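Superoxide dismutase [Mn/Fe] (Aeropyrum pernix, PDB 3AK2) catalyses the dismutation of superoxide to oxygen and hydrogen peroxide, probably with either manganese or iron at its active site. Local coordinates at residues A[122-128]-A[179-184]; A[70-75]-A[148-152]. All coordinates share one frame; numbering follows the deposited sequence.

Interaction 1 (122-128 with 179-184) stays inside the C-terminal domain, tying the end of helix 111-123 and the loop after it to helix 179-186. Interaction 2 (70-75 with 148-152) instead joins the two family regions, setting helix 62-82 of the alpha-hairpin domain against the loop that follows strand 141-148. The first is partly buried, and its chemistry is ionic and polar: an arginine gathers carbonyls and a lysine reaches an exposed glutamate. The second is buried and rests on ring packing, close glycine and alanine contacts, and one straight hydrogen bond from a side-chain amide. They meet where Lys149 N approaches Val128 O at 2.9 Å, a probable hydrogen bond, and both touch the third subunit.

Interaction 1 (A[122-128]-A[179-184]); sequences AKTVEGV and RGSYVE
Arg179 reaches across to collect three backbone carbonyls at the end of helix 111-123 and in the loop after it. Arg179 NH1 donates twice, to Val125 O at 2.7 Å and to Lys123 O at 3.1 Å, while Arg179 NH2 donates to Gly127 O at 2.8 Å. All three oxygens lie at the guanidinium edge, close to its plane. The Val125 bond is nearly straight, 166° at the hydrogen, and falls on a carbonyl lone pair; the Lys123 oxygen is met from above its carbonyl plane. CG anti to the backbone N (chi1 -179°) sends the chain toward the loop, and NE is bonded to Tyr171 OH. A planar donor with several N-H groups suits carbonyls gathered where a helix ends. This is the alpha/beta C-terminal domain of the Fe/Mn superoxide dismutases, where the loop leads straight into strand 129-136 and Gly127, at positive phi, suits the turn.

The ionic pair lies at the more exposed end. Lys123 is long enough, when extended, to pass over Gly180, its CD 3.9 Å from Gly180 CA, and Lys123 NZ meets Glu184 OE2 at 2.8 Å on the anti lone pair, away from the other carboxylate oxygen. The apolar packing is small: Val183 CG2 sits 4.0 Å from the compact methyl Ala122 CB, and the branched valine also lies against Ile164 of strand 159-165.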
loop_
_atom_site.group_PDB
_atom_site.type_symbol
_atom_site.label_atom_id
_atom_site.label_comp_id
_atom_site.label_asym_id
_atom_site.label_seq_id
_atom_site.Cartn_x
_atom_site.Cartn_y
_atom_site.Cartn_z
ATOM N N ALA A 122 15.579 -8.791 -4.828
ATOM C CA ALA A 122 14.567 -9.754 -5.272
ATOM C C ALA A 122 14.111 -10.689 -4.151
ATOM O O ALA A 122 12.914 -10.918 -3.965
ATOM C CB ALA A 122 15.093 -10.558 -6.448
ATOM N N LYS A 123 15.072 -11.224 -3.406
ATOM C CA LYS A 123 14.768 -12.189 -2.356
ATOM C C LYS A 123 13.924 -11.593 -1.238
ATOM O O LYS A 123 13.078 -12.283 -0.657
ATOM C CB LYS A 123 16.054 -12.787 -1.781
ATOM C CG LYS A 123 16.716 -13.791 -2.709
ATOM C CD LYS A 123 18.039 -14.278 -2.146
ATOM C CE LYS A 123 18.894 -14.915 -3.230
ATOM N NZ LYS A 123 20.232 -15.323 -2.709
ATOM N N THR A 124 14.147 -10.314 -0.950
ATOM C CA THR A 124 13.528 -9.683 0.215
ATOM C C THR A 124 12.289 -8.839 -0.100
ATOM O O THR A 124 11.848 -8.050 0.736
ATOM C CB THR A 124 14.549 -8.848 1.014
ATOM O OG1 THR A 124 15.048 -7.779 0.198
ATOM C CG2 THR A 124 15.711 -9.728 1.523
ATOM N N VAL A 125 11.720 -9.005 -1.291
ATOM C CA VAL A 125 10.424 -8.393 -1.576
ATOM C C VAL A 125 9.434 -8.940 -0.552
ATOM O O VAL A 125 9.350 -10.151 -0.334
ATOM C CB VAL A 125 9.945 -8.681 -3.012
ATOM C CG1 VAL A 125 8.504 -8.236 -3.195
ATOM C CG2 VAL A 125 10.841 -7.971 -4.019
ATOM N N GLU A 126 8.709 -8.039 0.100
ATOM C CA GLU A 126 7.756 -8.442 1.117
ATOM C C GLU A 126 6.406 -8.718 0.468
ATOM O O GLU A 126 5.804 -7.828 -0.130
ATOM C CB GLU A 126 7.636 -7.353 2.167
ATOM C CG GLU A 126 6.862 -7.783 3.380
ATOM C CD GLU A 126 6.860 -6.715 4.432
ATOM O OE1 GLU A 126 7.591 -6.878 5.434
ATOM O OE2 GLU A 126 6.144 -5.707 4.240
ATOM N N GLY A 127 5.926 -9.950 0.593
ATOM C CA GLY A 127 4.782 -10.396 -0.197
ATOM C C GLY A 127 5.222 -10.664 -1.624
ATOM O O GLY A 127 6.360 -11.063 -1.871
ATOM N N VAL A 128 4.324 -10.447 -2.570
ATOM C CA VAL A 128 4.653 -10.690 -3.964
ATOM C C VAL A 128 5.115 -9.394 -4.629
ATOM O O VAL A 128 4.761 -8.298 -4.186
ATOM C CB VAL A 128 3.480 -11.327 -4.720
ATOM C CG1 VAL A 128 3.178 -12.711 -4.148
ATOM C CG2 VAL A 128 2.241 -10.441 -4.668
ATOM N N ARG A 179 12.313 -19.233 -2.408
ATOM C CA ARG A 179 12.489 -18.143 -3.359
ATOM C C ARG A 179 13.968 -17.854 -3.622
ATOM O O ARG A 179 14.346 -17.502 -4.743
ATOM C CB ARG A 179 11.798 -16.881 -2.844
ATOM C CG ARG A 179 11.906 -15.702 -3.791
ATOM C CD ARG A 179 11.542 -14.427 -3.085
ATOM N NE ARG A 179 10.108 -14.189 -3.109
ATOM C CZ ARG A 179 9.512 -13.167 -2.503
ATOM N NH1 ARG A 179 10.225 -12.302 -1.795
ATOM N NH2 ARG A 179 8.198 -13.026 -2.600
ATOM N N GLY A 180 14.797 -17.998 -2.589
ATOM C CA GLY A 180 16.233 -17.740 -2.707
ATOM C C GLY A 180 16.895 -18.578 -3.788
ATOM O O GLY A 180 17.673 -18.065 -4.600
ATOM N N SER A 181 16.572 -19.869 -3.805
ATOM C CA SER A 181 17.099 -20.776 -4.823
ATOM C C SER A 181 16.591 -20.399 -6.214
ATOM O O SER A 181 17.342 -20.452 -7.184
ATOM C CB SER A 181 16.742 -22.225 -4.498
ATOM O OG SER A 181 17.233 -23.102 -5.493
ATOM N N TYR A 182 15.323 -20.000 -6.304
ATOM C CA TYR A 182 14.768 -19.521 -7.567
ATOM C C TYR A 182 15.549 -18.335 -8.124
ATOM O O TYR A 182 15.928 -18.337 -9.296
ATOM C CB TYR A 182 13.290 -19.164 -7.408
ATOM C CG TYR A 182 12.725 -18.261 -8.485
ATOM C CD1 TYR A 182 12.606 -18.698 -9.806
ATOM C CD2 TYR A 182 12.282 -16.977 -8.172
ATOM C CE1 TYR A 182 12.077 -17.869 -10.792
ATOM C CE2 TYR A 182 11.746 -16.141 -9.149
ATOM C CZ TYR A 182 11.640 -16.595 -10.455
ATOM O OH TYR A 182 11.107 -15.787 -11.437
ATOM N N VAL A 183 15.788 -17.332 -7.278
ATOM C CA VAL A 183 16.495 -16.119 -7.691
ATOM C C VAL A 183 17.914 -16.445 -8.157
ATOM O O VAL A 183 18.370 -15.935 -9.183
ATOM C CB VAL A 183 16.517 -15.066 -6.556
ATOM C CG1 VAL A 183 17.429 -13.889 -6.900
ATOM C CG2 VAL A 183 15.099 -14.582 -6.246
ATOM N N GLU A 184 18.599 -17.309 -7.410
ATOM C CA GLU A 184 19.950 -17.729 -7.776
ATOM C C GLU A 184 19.977 -18.421 -9.140
ATOM O O GLU A 184 20.858 -18.160 -9.965
ATOM C CB GLU A 184 20.547 -18.636 -6.694
ATOM C CG GLU A 184 20.900 -17.914 -5.391
ATOM C CD GLU A 184 21.962 -16.838 -5.567
ATOM O OE1 GLU A 184 22.907 -17.041 -6.363
ATOM O OE2 GLU A 184 21.858 -15.789 -4.900
#

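Interaction 2 (A[70-75]-A[148-152]); sequences SFNYAG and EKHNV. With EDO (1,2-ethanediol), chain F.
His150 and Asn151 press against one side of helix 62-82, meeting Ser70, Phe71, Ala74 and Gly75, and this packing joins the C-terminal domain to the alpha-hairpin domain of the superoxide dismutase fold. The loop leaves strand 141-148 through a classic beta bulge, with Asn151 and Val152 both facing Glu148.

Asn151 carries the clearest polar bond of the interface. Its CG lies between the backbone N and the carbonyl carbon (chi1 63°), which brings the amide to the helix, and Asn151 ND2 donates to Ser70 OG at 2.9 Å and 170°, with the oxygen in the amide plane. Ser70 OG is also hydrogen-bonded to Leu153 O of the third subunit, so a small hydroxyl serves two chains here. Asn151 OD1, by contrast, is buried without a polar partner, at the edge of the Phe71 ring.

His150 ND1 gives a weak bond of 3.5 Å to Phe71 O, an acceptor already used by Gly75 N within the helix. ND1 also lies over one face of the Phe71 ring, whose plane is inclined 38° to the imidazole. Gly75 CA packs over a face of the His150 ring as a CH-pi contact, 3.5 Å from its centroid; glycine fits because a CB there would clash with ND1. The contact is second shell to the metal: Gly75 O accepts from ND1 of the manganese ligand His79, and the His150 side chain, stacked on Trp167, lies about 5 Å from the manganese ion. Replacing His150 by an alanine would remove the ring that meets Phe71 and Gly75, and is likely to leave Trp167 without its stacking partner.

The aliphatic part of Lys149 passes the Phe71 ring edge, while NZ pairs with Glu126 and Glu148 of the second subunit. Glu148 OE2 in turn pairs with Lys149 NZ of that subunit and accepts from O2 of a 1,2-ethanediol at 2.8 Å.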
loop_
_atom_site.group_PDB
_atom_site.type_symbol
_atom_site.label_atom_id
_atom_site.label_comp_id
_atom_site.label_asym_id
_atom_site.label_seq_id
_atom_site.Cartn_x
_atom_site.Cartn_y
_atom_site.Cartn_z
ATOM N N SER A 70 -4.519 0.423 -12.873
ATOM C CA SER A 70 -3.147 0.482 -12.397
ATOM C C SER A 70 -2.561 -0.911 -12.209
ATOM O O SER A 70 -1.498 -1.225 -12.744
ATOM C CB SER A 70 -3.087 1.251 -11.081
ATOM O OG SER A 70 -1.827 1.078 -10.455
ATOM N N PHE A 71 -3.253 -1.754 -11.446
ATOM C CA PHE A 71 -2.727 -3.080 -11.144
ATOM C C PHE A 71 -2.547 -3.926 -12.398
ATOM O O PHE A 71 -1.501 -4.558 -12.589
ATOM C CB PHE A 71 -3.645 -3.797 -10.159
ATOM C CG PHE A 71 -3.261 -5.228 -9.898
ATOM C CD1 PHE A 71 -2.247 -5.540 -8.997
ATOM C CD2 PHE A 71 -3.911 -6.264 -10.557
ATOM C CE1 PHE A 71 -1.895 -6.872 -8.758
ATOM C CE2 PHE A 71 -3.564 -7.596 -10.325
ATOM C CZ PHE A 71 -2.555 -7.895 -9.428
ATOM N N ASN A 72 -3.568 -3.947 -13.246
ATOM C CA ASN A 72 -3.549 -4.837 -14.393
ATOM C C ASN A 72 -2.663 -4.341 -15.521
ATOM O O ASN A 72 -1.936 -5.134 -16.132
ATOM C CB ASN A 72 -4.966 -5.135 -14.862
ATOM C CG ASN A 72 -5.709 -6.017 -13.892
ATOM O OD1 ASN A 72 -5.449 -7.216 -13.803
ATOM N ND2 ASN A 72 -6.632 -5.423 -13.140
ATOM N N TYR A 73 -2.685 -3.035 -15.781
ATOM C CA TYR A 73 -1.739 -2.464 -16.729
ATOM C C TYR A 73 -0.305 -2.747 -16.275
ATOM O O TYR A 73 0.532 -3.199 -17.064
ATOM C CB TYR A 73 -1.941 -0.958 -16.908
ATOM C CG TYR A 73 -0.894 -0.357 -17.822
ATOM C CD1 TYR A 73 -1.105 -0.269 -19.197
ATOM C CD2 TYR A 73 0.325 0.086 -17.311
ATOM C CE1 TYR A 73 -0.126 0.269 -20.040
ATOM C CE2 TYR A 73 1.305 0.609 -18.140
ATOM C CZ TYR A 73 1.077 0.700 -19.499
ATOM O OH TYR A 73 2.069 1.246 -20.301
ATOM N N ALA A 74 -0.026 -2.490 -15.003
ATOM C CA ALA A 74 1.293 -2.766 -14.465
ATOM C C ALA A 74 1.663 -4.242 -14.633
ATOM O O ALA A 74 2.777 -4.562 -15.038
ATOM C CB ALA A 74 1.371 -2.351 -13.021
ATOM N N GLY A 75 0.741 -5.151 -14.321
ATOM C CA GLY A 75 1.014 -6.574 -14.497
ATOM C C GLY A 75 1.355 -6.874 -15.942
ATOM O O GLY A 75 2.297 -7.612 -16.241
ATOM N N GLU A 148 6.194 -3.937 -5.139
ATOM C CA GLU A 148 5.240 -4.856 -4.512
ATOM C C GLU A 148 3.989 -4.941 -5.382
ATOM O O GLU A 148 3.648 -3.977 -6.074
ATOM C CB GLU A 148 4.916 -4.413 -3.082
ATOM C CG GLU A 148 6.086 -4.633 -2.125
ATOM C CD GLU A 148 5.814 -4.202 -0.692
ATOM O OE1 GLU A 148 6.802 -3.963 0.032
ATOM O OE2 GLU A 148 4.629 -4.101 -0.288
ATOM N N LYS A 149 3.305 -6.085 -5.356
ATOM C CA LYS A 149 2.289 -6.389 -6.368
ATOM C C LYS A 149 2.895 -6.072 -7.737
ATOM O O LYS A 149 3.984 -6.555 -8.036
ATOM C CB LYS A 149 0.970 -5.640 -6.115
ATOM C CG LYS A 149 0.247 -6.075 -4.832
ATOM C CD LYS A 149 -1.245 -5.722 -4.828
ATOM C CE LYS A 149 -1.512 -4.234 -4.768
ATOM N NZ LYS A 149 -2.977 -4.039 -4.595
ATOM N N HIS A 150 2.215 -5.262 -8.547
ATOM C CA HIS A 150 2.794 -4.755 -9.794
ATOM C C HIS A 150 2.971 -3.255 -9.777
ATOM O O HIS A 150 3.612 -2.693 -10.668
ATOM C CB HIS A 150 1.895 -5.104 -10.969
ATOM C CG HIS A 150 1.686 -6.565 -11.135
ATOM N ND1 HIS A 150 0.441 -7.138 -11.275
ATOM C CD2 HIS A 150 2.579 -7.577 -11.170
ATOM C CE1 HIS A 150 0.581 -8.448 -11.392
ATOM N NE2 HIS A 150 1.867 -8.738 -11.330
ATOM N N ASN A 151 2.404 -2.610 -8.762
ATOM C CA ASN A 151 2.084 -1.186 -8.834
ATOM C C ASN A 151 2.193 -0.517 -7.476
ATOM O O ASN A 151 1.460 0.418 -7.184
ATOM C CB ASN A 151 0.663 -1.002 -9.387
ATOM C CG ASN A 151 -0.400 -1.615 -8.485
ATOM O OD1 ASN A 151 -0.144 -2.581 -7.756
ATOM N ND2 ASN A 151 -1.600 -1.063 -8.542
ATOM N N VAL A 152 3.092 -1.019 -6.635
ATOM C CA VAL A 152 3.365 -0.417 -5.339
ATOM C C VAL A 152 4.880 -0.293 -5.237
ATOM O O VAL A 152 5.609 -1.257 -5.492
ATOM C CB VAL A 152 2.787 -1.264 -4.174
ATOM C CG1 VAL A 152 3.112 -0.638 -2.813
ATOM C CG2 VAL A 152 1.268 -1.446 -4.332
HETATM C C1 EDO F . -0.075 -4.800 -0.748
HETATM O O1 EDO F . -0.877 -5.593 -1.629
HETATM C C2 EDO F . 1.219 -4.419 -1.452
HETATM O O2 EDO F . 2.236 -5.358 -1.088
#